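Local coordinates for two-domain protein containing predicted PHP-like metal-dependent phosphoesterase (Bacteroides vulgatus ATCC 8482, PDB 3E38), which binds three zinc ions and is probably a metal-dependent phosphoesterase of the PHP type, perhaps with 5'-3' exonuclease activity, at residues 166-171 with 242-247; 177-182 with 187-192; 181-186 with 330-335. One frame throughout, in Å; residues are numbered along the deposited sequence.

How the contacts relate
Following the chain from its N terminus, the first segment met is on strand 165-170 of the PHP-type domain, followed by helix 176-185 and strand 188-192. Contact 2 closes the short loop between that helix and the strand after it, and lies nested inside the much longer loop that contact 1 closes when 242-247 returns to 166-171. Contact 3 starts from the same helix, sharing W181 and C182 with contact 2, but finds its partner only at 330-335 in the Ig-like domain, so it crosses contact 1. The three share one patch and are joined through neighbouring strands. Together they tie barrel strands, an outer helix and the second domain.

Contact 1 (166-171 with 242-247); sequences IEVANG and LLIGRE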
ATOM      1  N   ILE B 166     -33.521   0.855   9.461  1.00 27.56           N
ATOM      2  CA  ILE B 166     -32.616   1.443  10.448  1.00 28.34           C
ATOM      3  C   ILE B 166     -31.221   1.158  10.018  1.00 29.82           C
ATOM      4  O   ILE B 166     -30.954   0.087   9.498  1.00 30.07           O
ATOM      5  CB  ILE B 166     -32.763   0.811  11.825  1.00 26.64           C
ATOM      6  CG1 ILE B 166     -34.220   0.741  12.216  1.00 33.21           C
ATOM      7  CG2 ILE B 166     -31.956   1.579  12.896  1.00 23.77           C
ATOM      8  CD1 ILE B 166     -34.411   0.094  13.592  1.00 24.05           C
ATOM      9  N   GLU B 167     -30.358   2.152  10.181  1.00 31.00           N
ATOM     10  CA  GLU B 167     -28.932   1.977   9.949  1.00 31.20           C
ATOM     11  C   GLU B 167     -28.377   1.084  11.042  1.00 32.09           C
ATOM     12  O   GLU B 167     -28.543   1.356  12.255  1.00 31.34           O
ATOM     13  CB  GLU B 167     -28.201   3.305   9.946  1.00 31.16           C
ATOM     14  CG  GLU B 167     -28.427   4.095   8.684  1.00 30.87           C
ATOM     15  CD  GLU B 167     -27.579   5.380   8.632  1.00 33.18           C
ATOM     16  OE1 GLU B 167     -27.166   5.846   9.726  1.00 34.85           O
ATOM     17  OE2 GLU B 167     -27.375   5.937   7.514  1.00 31.90           O
ATOM     18  N   VAL B 168     -27.800  -0.033  10.610  1.00 33.25           N
ATOM     19  CA  VAL B 168     -27.182  -1.034  11.537  1.00 31.74           C
ATOM     20  C   VAL B 168     -25.684  -0.780  11.581  1.00 30.57           C
ATOM     21  O   VAL B 168     -24.935  -1.293  12.429  1.00 27.85           O
ATOM     22  CB  VAL B 168     -27.472  -2.518  11.171  1.00 33.03           C
ATOM     23  CG1 VAL B 168     -28.961  -2.862  11.492  1.00 24.34           C
ATOM     24  CG2 VAL B 168     -27.032  -2.855   9.700  1.00 28.36           C
ATOM     25  N   ALA B 169     -25.285   0.067  10.651  1.00 31.57           N
ATOM     26  CA  ALA B 169     -23.899   0.463  10.511  1.00 30.57           C
ATOM     27  C   ALA B 169     -23.766   1.776   9.743  1.00 31.17           C
ATOM     28  O   ALA B 169     -24.297   1.924   8.670  1.00 33.68           O
ATOM     29  CB  ALA B 169     -23.108  -0.654   9.867  1.00 31.51           C
ATOM     30  N   ASN B 170     -23.061   2.720  10.368  1.00 32.58           N
ATOM     31  CA  ASN B 170     -22.796   4.082   9.846  1.00 32.32           C
ATOM     32  C   ASN B 170     -21.316   4.431   9.947  1.00 29.31           C
ATOM     33  O   ASN B 170     -20.755   4.578  11.026  1.00 29.98           O
ATOM     34  CB  ASN B 170     -23.643   5.114  10.619  1.00 32.59           C
ATOM     35  CG  ASN B 170     -23.602   6.517  10.015  1.00 36.97           C
ATOM     36  OD1 ASN B 170     -22.548   7.102   9.923  1.00 43.29           O
ATOM     37  ND2 ASN B 170     -24.776   7.080   9.662  1.00 33.80           N
ATOM     38  N   GLY B 171     -20.682   4.563   8.808  1.00 29.35           N
ATOM     39  CA  GLY B 171     -19.254   4.863   8.785  1.00 29.03           C
ATOM     40  C   GLY B 171     -18.547   3.793   9.587  1.00 28.80           C
ATOM     41  O   GLY B 171     -18.667   2.628   9.295  1.00 31.69           O
ATOM     42  N   LEU B 242     -17.434  -7.181   8.328  1.00 28.59           N
ATOM     43  CA  LEU B 242     -18.743  -7.767   8.632  1.00 30.29           C
ATOM     44  C   LEU B 242     -19.773  -7.585   7.488  1.00 33.12           C
ATOM     45  O   LEU B 242     -19.732  -6.615   6.702  1.00 33.30           O
ATOM     46  CB  LEU B 242     -19.306  -7.193   9.935  1.00 25.86           C
ATOM     47  CG  LEU B 242     -18.459  -7.190  11.199  1.00 28.56           C
ATOM     48  CD1 LEU B 242     -19.302  -6.569  12.307  1.00 30.83           C
ATOM     49  CD2 LEU B 242     -17.992  -8.622  11.556  1.00 24.33           C
ATOM     50  N   LEU B 243     -20.642  -8.579   7.366  1.00 31.10           N
ATOM     51  CA  LEU B 243     -21.762  -8.500   6.451  1.00 31.83           C
ATOM     52  C   LEU B 243     -22.926  -8.848   7.336  1.00 33.92           C
ATOM     53  O   LEU B 243     -22.955  -9.884   7.982  1.00 33.44           O
ATOM     54  CB  LEU B 243     -21.631  -9.428   5.245  1.00 34.34           C
ATOM     55  CG  LEU B 243     -22.699  -9.229   4.163  1.00 31.49           C
ATOM     56  CD1 LEU B 243     -22.439  -7.917   3.401  1.00 43.24           C
ATOM     57  CD2 LEU B 243     -22.710 -10.388   3.204  1.00 33.90           C
ATOM     58  N   ILE B 244     -23.858  -7.915   7.417  1.00 35.12           N
ATOM     59  CA  ILE B 244     -24.982  -8.019   8.324  1.00 34.30           C
ATOM     60  C   ILE B 244     -26.316  -8.145   7.608  1.00 36.51           C
ATOM     61  O   ILE B 244     -26.658  -7.342   6.748  1.00 38.26           O
ATOM     62  CB  ILE B 244     -24.995  -6.771   9.218  1.00 35.00           C
ATOM     63  CG1 ILE B 244     -23.590  -6.578   9.820  1.00 35.68           C
ATOM     64  CG2 ILE B 244     -26.116  -6.876  10.288  1.00 22.64           C
ATOM     65  CD1 ILE B 244     -23.144  -5.148  10.007  1.00 25.83           C
ATOM     66  N   GLY B 245     -27.065  -9.168   7.980  1.00 34.39           N
ATOM     67  CA  GLY B 245     -28.371  -9.394   7.376  1.00 36.52           C
ATOM     68  C   GLY B 245     -29.138 -10.616   7.857  1.00 35.20           C
ATOM     69  O   GLY B 245     -28.694 -11.357   8.711  1.00 34.62           O
ATOM     70  N   ARG B 246     -30.317 -10.814   7.295  1.00 37.20           N
ATOM     71  CA  ARG B 246     -31.115 -11.980   7.656  1.00 37.30           C
ATOM     72  C   ARG B 246     -30.496 -13.243   7.074  1.00 37.25           C
ATOM     73  O   ARG B 246     -29.987 -13.307   5.951  1.00 37.37           O
ATOM     74  CB  ARG B 246     -32.583 -11.833   7.258  1.00 39.37           C
ATOM     75  CG  ARG B 246     -33.320 -10.836   8.119  1.00 35.83           C
ATOM     76  CD  ARG B 246     -34.832 -10.837   7.892  1.00 29.77           C
ATOM     77  NE  ARG B 246     -35.446  -9.724   8.623  1.00 23.36           N
ATOM     78  CZ  ARG B 246     -35.250  -8.441   8.320  1.00 37.11           C
ATOM     79  NH1 ARG B 246     -34.424  -8.095   7.329  1.00 32.89           N
ATOM     80  NH2 ARG B 246     -35.815  -7.503   9.042  1.00 34.90           N
ATOM     81  N   GLU B 247     -30.524 -14.239   7.922  1.00 36.66           N
ATOM     82  CA  GLU B 247     -29.985 -15.549   7.622  1.00 36.58           C
ATOM     83  C   GLU B 247     -30.480 -16.121   6.304  1.00 33.44           C
ATOM     84  O   GLU B 247     -29.751 -16.796   5.594  1.00 30.77           O
ATOM     85  CB  GLU B 247     -30.382 -16.522   8.727  1.00 35.61           C
ATOM     86  CG  GLU B 247     -30.004 -17.911   8.362  1.00 43.49           C
ATOM     87  CD  GLU B 247     -30.471 -18.908   9.346  1.00 49.80           C
ATOM     88  OE1 GLU B 247     -31.270 -18.543  10.230  1.00 58.15           O
ATOM     89  OE2 GLU B 247     -30.046 -20.063   9.225  1.00 64.97           O
TER
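In the curled, mixed sheet of the PHP-type domain, a family built as a distorted beta/alpha barrel, V168 and A169 on strand 165-170 pack against I244 at the end of strand 242-244. The strand turns a corner at V168, whose backbone (phi -98°, psi -11°) leaves the extended form. As a result two successive side chains, V168 and A169, both point toward I244 instead of to opposite faces. The contact is small, buried and wholly apolar. V168 CG2 meets I244 CG2 at 4.2 Å, the two branched side chains sliding past each other in opposite directions, and A169 CB stands 4.5 Å from I244 CD1. I244 reaches both because its branches part: CG2 lies anti to the backbone N and turns to the valine, whereas CG1 lies beside that N (chi1 -50°) and carries CD1 to the alanine. A237 and F239 of strand 235-239 also pack on V168 and A169.

The residues on either side of the apolar pair, E167 and N170, point away from I244, to the side of the zinc site. The carboxylate of E167 is richly bonded there: its OE2 pairs with T192 OG1 and with ND1 of H24, and its OE1 takes the backbone N of H137, while N170 ND2 also bonds to OD2 of D194; H24, H137 and D194 are all zinc ligands. E167 is thus a second-shell residue, well placed to fix the orientation of the H24 ring. The amide and the carboxylate are themselves joined: N170 ND2 donates to E167 OE1 over 2.7 Å in a nearly straight bond (171°), approaching the syn side but tilted out of the carboxylate plane.

Contact 2 (177-182 with 187-192); sequences EAIQWC and LTMIGT
I179 and M189, here a selenomethionine, cross at about a right angle, and C182 fits in beside them. The M189 side chain runs extended beyond CG, which brings its end from the strand to the helix: CE lies 4.0 Å from I179 CG2. Nearer its root, M189 CG is met by C182 CB at 3.7 Å. The thiol of C182 is turned to lie beside its own backbone N (chi1 -65°), where SG rests between two methylenes, 3.9 Å from M189 CG and 4.0 Å from L187 CB. Just beyond the helix the chain doubles back and is fastened by one backbone bond. L187 N donates to C182 O over 2.9 Å. R246 NH2 bonds L187 O and, weakly, C182 O.

The strand then runs roughly antiparallel to the helix; the axes of 177-182 and 188-192 approach to 8.5 Å at 151°. This is the second half of a beta-alpha-beta crossover: strand 188-192 lies parallel to its sheet neighbour 165-170, A178 and I179 of the connecting helix pack on that neighbour, and I244 of strand 242-244 touches both I179 and M189.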
ATOM      1  N   GLU B 177     -27.720  -3.196  18.312  1.00 30.74           N
ATOM      2  CA  GLU B 177     -29.031  -3.086  18.966  1.00 31.37           C
ATOM      3  C   GLU B 177     -30.047  -2.953  17.840  1.00 31.62           C
ATOM      4  O   GLU B 177     -31.183  -3.405  17.962  1.00 32.23           O
ATOM      5  CB  GLU B 177     -29.130  -1.881  19.915  1.00 29.72           C
ATOM      6  CG  GLU B 177     -28.100  -1.830  21.053  1.00 32.72           C
ATOM      7  CD  GLU B 177     -26.691  -1.392  20.630  1.00 24.01           C
ATOM      8  OE1 GLU B 177     -26.431  -1.180  19.427  1.00 31.40           O
ATOM      9  OE2 GLU B 177     -25.841  -1.271  21.534  1.00 38.25           O
ATOM     10  N   ALA B 178     -29.594  -2.371  16.729  1.00 25.68           N
ATOM     11  CA  ALA B 178     -30.485  -2.075  15.601  1.00 29.08           C
ATOM     12  C   ALA B 178     -30.837  -3.334  14.865  1.00 32.31           C
ATOM     13  O   ALA B 178     -31.914  -3.461  14.294  1.00 36.53           O
ATOM     14  CB  ALA B 178     -29.838  -1.046  14.612  1.00 26.55           C
ATOM     15  N   ILE B 179     -29.904  -4.275  14.878  1.00 32.91           N
ATOM     16  CA  ILE B 179     -30.102  -5.547  14.181  1.00 31.54           C
ATOM     17  C   ILE B 179     -31.342  -6.201  14.781  1.00 30.37           C
ATOM     18  O   ILE B 179     -32.262  -6.591  14.074  1.00 28.98           O
ATOM     19  CB  ILE B 179     -28.842  -6.489  14.236  1.00 30.52           C
ATOM     20  CG1 ILE B 179     -27.661  -5.843  13.504  1.00 29.72           C
ATOM     21  CG2 ILE B 179     -29.139  -7.835  13.603  1.00 32.58           C
ATOM     22  CD1 ILE B 179     -26.332  -6.472  13.811  1.00 26.75           C
ATOM     23  N   GLN B 180     -31.378  -6.244  16.096  1.00 29.04           N
ATOM     24  CA  GLN B 180     -32.464  -6.922  16.800  1.00 32.01           C
ATOM     25  C   GLN B 180     -33.773  -6.195  16.568  1.00 31.49           C
ATOM     26  O   GLN B 180     -34.854  -6.788  16.563  1.00 36.00           O
ATOM     27  CB  GLN B 180     -32.150  -7.029  18.299  1.00 32.19           C
ATOM     28  CG  GLN B 180     -33.089  -7.925  19.058  1.00 33.88           C
ATOM     29  CD  GLN B 180     -33.113  -9.324  18.477  1.00 40.99           C
ATOM     30  OE1 GLN B 180     -32.068  -9.926  18.230  1.00 43.94           O
ATOM     31  NE2 GLN B 180     -34.313  -9.850  18.255  1.00 27.32           N
ATOM     32  N   TRP B 181     -33.665  -4.895  16.387  1.00 30.95           N
ATOM     33  CA  TRP B 181     -34.851  -4.045  16.158  1.00 30.09           C
ATOM     34  C   TRP B 181     -35.447  -4.372  14.818  1.00 28.90           C
ATOM     35  O   TRP B 181     -36.644  -4.579  14.687  1.00 28.59           O
ATOM     36  CB  TRP B 181     -34.526  -2.555  16.229  1.00 30.29           C
ATOM     37  CG  TRP B 181     -34.294  -2.131  17.624  1.00 34.27           C
ATOM     38  CD1 TRP B 181     -34.835  -2.708  18.731  1.00 34.02           C
ATOM     39  CD2 TRP B 181     -33.568  -0.983  18.092  1.00 23.08           C
ATOM     40  NE1 TRP B 181     -34.429  -2.046  19.865  1.00 27.35           N
ATOM     41  CE2 TRP B 181     -33.675  -0.969  19.498  1.00 32.61           C
ATOM     42  CE3 TRP B 181     -32.881   0.031  17.475  1.00 32.61           C
ATOM     43  CZ2 TRP B 181     -33.075  -0.003  20.275  1.00 30.83           C
ATOM     44  CZ3 TRP B 181     -32.297   1.000  18.251  1.00 32.11           C
ATOM     45  CH2 TRP B 181     -32.384   0.978  19.623  1.00 25.85           C
ATOM     46  N   CYS B 182     -34.585  -4.434  13.829  1.00 28.14           N
ATOM     47  CA  CYS B 182     -35.025  -4.757  12.475  1.00 31.05           C
ATOM     48  C   CYS B 182     -35.601  -6.164  12.412  1.00 30.75           C
ATOM     49  O   CYS B 182     -36.598  -6.412  11.710  1.00 30.89           O
ATOM     50  CB  CYS B 182     -33.899  -4.626  11.473  1.00 29.86           C
ATOM     51  SG  CYS B 182     -33.282  -2.950  11.289  1.00 33.66           S
ATOM     52  N   LEU B 187     -37.870  -4.716   9.688  1.00 35.07           N
ATOM     53  CA  LEU B 187     -37.373  -3.582   8.941  1.00 33.78           C
ATOM     54  C   LEU B 187     -36.160  -3.946   8.117  1.00 34.37           C
ATOM     55  O   LEU B 187     -35.511  -4.987   8.301  1.00 37.47           O
ATOM     56  CB  LEU B 187     -37.013  -2.430   9.885  1.00 32.05           C
ATOM     57  CG  LEU B 187     -38.121  -1.969  10.838  1.00 31.11           C
ATOM     58  CD1 LEU B 187     -37.588  -1.277  12.053  1.00 17.99           C
ATOM     59  CD2 LEU B 187     -39.084  -1.054  10.117  1.00 32.51           C
ATOM     60  N   THR B 188     -35.864  -3.025   7.219  1.00 30.88           N
ATOM     61  CA  THR B 188     -34.715  -3.140   6.299  1.00 29.82           C
ATOM     62  C   THR B 188     -33.438  -2.694   6.973  1.00 28.94           C
ATOM     63  O   THR B 188     -33.375  -1.583   7.451  1.00 31.12           O
ATOM     64  CB  THR B 188     -34.964  -2.333   5.051  1.00 28.09           C
ATOM     65  OG1 THR B 188     -36.157  -2.850   4.454  1.00 26.80           O
ATOM     66  CG2 THR B 188     -33.784  -2.413   4.055  1.00 28.72           C
HETATM   67  N   MSE B 189     -32.447  -3.595   7.043  1.00 27.82           N
HETATM   68  CA  MSE B 189     -31.131  -3.269   7.620  1.00 27.22           C
HETATM   69  C   MSE B 189     -30.340  -2.522   6.579  1.00 29.48           C
HETATM   70  O   MSE B 189     -30.218  -2.965   5.443  1.00 27.36           O
HETATM   71  CB  MSE B 189     -30.369  -4.514   8.051  1.00 24.45           C
HETATM   72  CG  MSE B 189     -31.125  -5.339   9.072  1.00 32.00           C
HETATM   73 SE   MSE B 189     -30.034  -6.779   9.625  0.75 34.59          SE
HETATM   74  CE  MSE B 189     -31.500  -7.914  10.392  1.00 19.38           C
ATOM     75  N   ILE B 190     -29.867  -1.363   7.010  1.00 30.91           N
ATOM     76  CA  ILE B 190     -29.132  -0.414   6.184  1.00 28.74           C
ATOM     77  C   ILE B 190     -27.706  -0.150   6.635  1.00 26.82           C
ATOM     78  O   ILE B 190     -27.394  -0.101   7.804  1.00 23.13           O
ATOM     79  CB  ILE B 190     -29.836   0.971   6.128  1.00 28.47           C
ATOM     80  CG1 ILE B 190     -31.210   0.889   5.491  1.00 29.53           C
ATOM     81  CG2 ILE B 190     -28.997   1.971   5.258  1.00 24.66           C
ATOM     82  CD1 ILE B 190     -31.185   0.620   3.991  1.00 29.18           C
ATOM     83  N   GLY B 191     -26.848   0.096   5.665  1.00 26.98           N
ATOM     84  CA  GLY B 191     -25.492   0.481   5.993  1.00 26.44           C
ATOM     85  C   GLY B 191     -24.978   1.563   5.068  1.00 29.67           C
ATOM     86  O   GLY B 191     -25.023   1.432   3.845  1.00 30.35           O
ATOM     87  N   THR B 192     -24.475   2.624   5.677  1.00 29.34           N
ATOM     88  CA  THR B 192     -24.039   3.795   4.912  1.00 29.20           C
ATOM     89  C   THR B 192     -22.753   4.406   5.419  1.00 27.69           C
ATOM     90  O   THR B 192     -22.254   4.052   6.467  1.00 26.73           O
ATOM     91  CB  THR B 192     -25.112   4.872   4.926  1.00 29.97           C
ATOM     92  OG1 THR B 192     -25.161   5.432   6.228  1.00 30.92           O
ATOM     93  CG2 THR B 192     -26.488   4.284   4.604  1.00 27.35           C
TER

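Contact 3 (181-186 with 330-335); sequences WCLDKN and IVAPDK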
ATOM      1  N   TRP B 181     -33.665  -4.895  16.387  1.00 30.95           N
ATOM      2  CA  TRP B 181     -34.851  -4.045  16.158  1.00 30.09           C
ATOM      3  C   TRP B 181     -35.447  -4.372  14.818  1.00 28.90           C
ATOM      4  O   TRP B 181     -36.644  -4.579  14.687  1.00 28.59           O
ATOM      5  CB  TRP B 181     -34.526  -2.555  16.229  1.00 30.29           C
ATOM      6  CG  TRP B 181     -34.294  -2.131  17.624  1.00 34.27           C
ATOM      7  CD1 TRP B 181     -34.835  -2.708  18.731  1.00 34.02           C
ATOM      8  CD2 TRP B 181     -33.568  -0.983  18.092  1.00 23.08           C
ATOM      9  NE1 TRP B 181     -34.429  -2.046  19.865  1.00 27.35           N
ATOM     10  CE2 TRP B 181     -33.675  -0.969  19.498  1.00 32.61           C
ATOM     11  CE3 TRP B 181     -32.881   0.031  17.475  1.00 32.61           C
ATOM     12  CZ2 TRP B 181     -33.075  -0.003  20.275  1.00 30.83           C
ATOM     13  CZ3 TRP B 181     -32.297   1.000  18.251  1.00 32.11           C
ATOM     14  CH2 TRP B 181     -32.384   0.978  19.623  1.00 25.85           C
ATOM     15  N   CYS B 182     -34.585  -4.434  13.829  1.00 28.14           N
ATOM     16  CA  CYS B 182     -35.025  -4.757  12.475  1.00 31.05           C
ATOM     17  C   CYS B 182     -35.601  -6.164  12.412  1.00 30.75           C
ATOM     18  O   CYS B 182     -36.598  -6.412  11.710  1.00 30.89           O
ATOM     19  CB  CYS B 182     -33.899  -4.626  11.473  1.00 29.86           C
ATOM     20  SG  CYS B 182     -33.282  -2.950  11.289  1.00 33.66           S
ATOM     21  N   LEU B 183     -35.029  -7.055  13.215  1.00 31.33           N
ATOM     22  CA  LEU B 183     -35.486  -8.449  13.244  1.00 33.89           C
ATOM     23  C   LEU B 183     -36.876  -8.498  13.884  1.00 33.85           C
ATOM     24  O   LEU B 183     -37.797  -9.091  13.330  1.00 34.16           O
ATOM     25  CB  LEU B 183     -34.523  -9.421  13.961  1.00 33.02           C
ATOM     26  CG  LEU B 183     -33.123  -9.627  13.378  1.00 36.18           C
ATOM     27  CD1 LEU B 183     -32.360 -10.620  14.262  1.00 28.90           C
ATOM     28  CD2 LEU B 183     -33.114 -10.079  11.894  1.00 29.78           C
ATOM     29  N   ASP B 184     -37.049  -7.790  14.987  1.00 35.10           N
ATOM     30  CA  ASP B 184     -38.338  -7.822  15.714  1.00 35.36           C
ATOM     31  C   ASP B 184     -39.432  -7.032  15.019  1.00 36.79           C
ATOM     32  O   ASP B 184     -40.593  -7.412  15.036  1.00 37.24           O
ATOM     33  CB  ASP B 184     -38.193  -7.262  17.122  1.00 36.00           C
ATOM     34  CG  ASP B 184     -37.246  -8.084  17.982  1.00 40.65           C
ATOM     35  OD1 ASP B 184     -37.075  -9.291  17.696  1.00 39.28           O
ATOM     36  OD2 ASP B 184     -36.673  -7.513  18.939  1.00 42.97           O
ATOM     37  N   LYS B 185     -39.042  -5.956  14.354  1.00 37.78           N
ATOM     38  CA  LYS B 185     -40.012  -5.027  13.757  1.00 35.92           C
ATOM     39  C   LYS B 185     -40.140  -5.167  12.238  1.00 37.12           C
ATOM     40  O   LYS B 185     -40.834  -4.407  11.571  1.00 40.02           O
ATOM     41  CB  LYS B 185     -39.629  -3.606  14.205  1.00 37.50           C
ATOM     42  CG  LYS B 185     -40.143  -3.358  15.627  1.00 34.33           C
ATOM     43  CD  LYS B 185     -39.362  -2.363  16.509  1.00 42.87           C
ATOM     44  CE  LYS B 185     -40.077  -2.294  17.923  1.00 49.29           C
ATOM     45  NZ  LYS B 185     -39.236  -1.904  19.126  1.00 52.60           N
ATOM     46  N   ASN B 186     -39.427  -6.145  11.704  1.00 37.77           N
ATOM     47  CA  ASN B 186     -39.448  -6.458  10.267  1.00 37.04           C
ATOM     48  C   ASN B 186     -39.005  -5.315   9.357  1.00 36.53           C
ATOM     49  O   ASN B 186     -39.671  -4.987   8.372  1.00 34.13           O
ATOM     50  CB  ASN B 186     -40.859  -6.890   9.853  1.00 38.16           C
ATOM     51  CG  ASN B 186     -40.869  -7.613   8.518  1.00 39.20           C
ATOM     52  OD1 ASN B 186     -39.848  -8.144   8.082  1.00 49.60           O
ATOM     53  ND2 ASN B 186     -42.013  -7.641   7.868  1.00 35.37           N
ATOM     54  N   ILE B 330     -23.090 -11.742  10.125  1.00 33.66           N
ATOM     55  CA  ILE B 330     -23.954 -11.498  11.290  1.00 34.23           C
ATOM     56  C   ILE B 330     -25.434 -11.583  10.975  1.00 35.85           C
ATOM     57  O   ILE B 330     -25.963 -10.767  10.221  1.00 32.68           O
ATOM     58  CB  ILE B 330     -23.658 -10.157  11.932  1.00 33.76           C
ATOM     59  CG1 ILE B 330     -22.146 -10.008  12.203  1.00 31.62           C
ATOM     60  CG2 ILE B 330     -24.497 -10.029  13.207  1.00 33.98           C
ATOM     61  CD1 ILE B 330     -21.545 -11.073  13.186  1.00 22.61           C
ATOM     62  N   VAL B 331     -26.085 -12.570  11.597  1.00 32.80           N
ATOM     63  CA  VAL B 331     -27.496 -12.860  11.351  1.00 31.38           C
ATOM     64  C   VAL B 331     -28.384 -12.355  12.501  1.00 35.78           C
ATOM     65  O   VAL B 331     -29.612 -12.213  12.392  1.00 38.38           O
ATOM     66  CB  VAL B 331     -27.700 -14.394  11.026  1.00 33.08           C
ATOM     67  CG1 VAL B 331     -26.806 -14.816   9.809  1.00 28.63           C
ATOM     68  CG2 VAL B 331     -27.472 -15.330  12.275  1.00 24.76           C
ATOM     69  N   ALA B 332     -27.709 -12.072  13.594  1.00 36.38           N
ATOM     70  CA  ALA B 332     -28.292 -11.513  14.819  1.00 36.60           C
ATOM     71  C   ALA B 332     -27.156 -10.906  15.647  1.00 35.96           C
ATOM     72  O   ALA B 332     -25.996 -11.273  15.471  1.00 37.22           O
ATOM     73  CB  ALA B 332     -29.046 -12.582  15.650  1.00 34.19           C
ATOM     74  N   PRO B 333     -27.470  -9.961  16.531  1.00 34.49           N
ATOM     75  CA  PRO B 333     -26.386  -9.490  17.369  1.00 34.00           C
ATOM     76  C   PRO B 333     -25.584 -10.648  17.946  1.00 35.72           C
ATOM     77  O   PRO B 333     -26.147 -11.622  18.467  1.00 30.43           O
ATOM     78  CB  PRO B 333     -27.123  -8.772  18.526  1.00 33.25           C
ATOM     79  CG  PRO B 333     -28.421  -8.408  18.006  1.00 31.88           C
ATOM     80  CD  PRO B 333     -28.783  -9.492  17.005  1.00 35.62           C
ATOM     81  N   ASP B 334     -24.273 -10.547  17.836  1.00 35.10           N
ATOM     82  CA  ASP B 334     -23.402 -11.534  18.466  1.00 37.83           C
ATOM     83  C   ASP B 334     -23.634 -12.940  17.989  1.00 35.40           C
ATOM     84  O   ASP B 334     -23.223 -13.888  18.651  1.00 34.14           O
ATOM     85  CB  ASP B 334     -23.594 -11.527  20.002  1.00 37.30           C
ATOM     86  CG  ASP B 334     -22.959 -10.310  20.667  1.00 46.68           C
ATOM     87  OD1 ASP B 334     -21.877  -9.854  20.202  1.00 57.84           O
ATOM     88  OD2 ASP B 334     -23.533  -9.819  21.664  1.00 57.62           O
ATOM     89  N   LYS B 335     -24.308 -13.074  16.865  1.00 34.24           N
ATOM     90  CA  LYS B 335     -24.577 -14.406  16.313  1.00 34.04           C
ATOM     91  C   LYS B 335     -24.238 -14.441  14.840  1.00 34.26           C
ATOM     92  O   LYS B 335     -24.836 -13.730  14.045  1.00 34.98           O
ATOM     93  CB  LYS B 335     -26.054 -14.844  16.548  1.00 31.04           C
ATOM     94  CG  LYS B 335     -26.348 -15.359  17.970  1.00 40.10           C
ATOM     95  CD  LYS B 335     -27.814 -15.804  18.157  1.00 44.49           C
TER
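K335 O receives two backbone N-H groups, from V331 N at 3.0 Å and, more weakly, from A332 N at 3.3 Å, and it is these two consecutive residues that L183 touches from the helix. Their shared partner makes the pair a classic beta bulge. A332 O in turn accepts K335 N at 2.8 Å, closing a type II turn with P333 and D334 at its corners. At this bulge V331 points its side chain away from the helix, and its carbonyl oxygen faces L183.

L183 comes in with CG beside its backbone N (chi1 -63°) and the rest of the chain extended, presenting both methyls. CD1 lies 3.7 Å from V331 O and CD2 4.1 Å from the same atom, so the branch end sits against the carbonyl, while CD1 also meets A332 CB at 4.1 Å. The contact joins two domains. Strand 330-332 is the outermost strand of its antiparallel sheet within the Ig-like domain and forms a tight hairpin with 335-342, and on its other side I330 pairs through its backbone with L243 and G245, whereas helix 176-185 belongs to the PHP-type domain. Around it, P333 packs on P176, I179 and Q180 of the same helix, and R246 touches the side chain of L183.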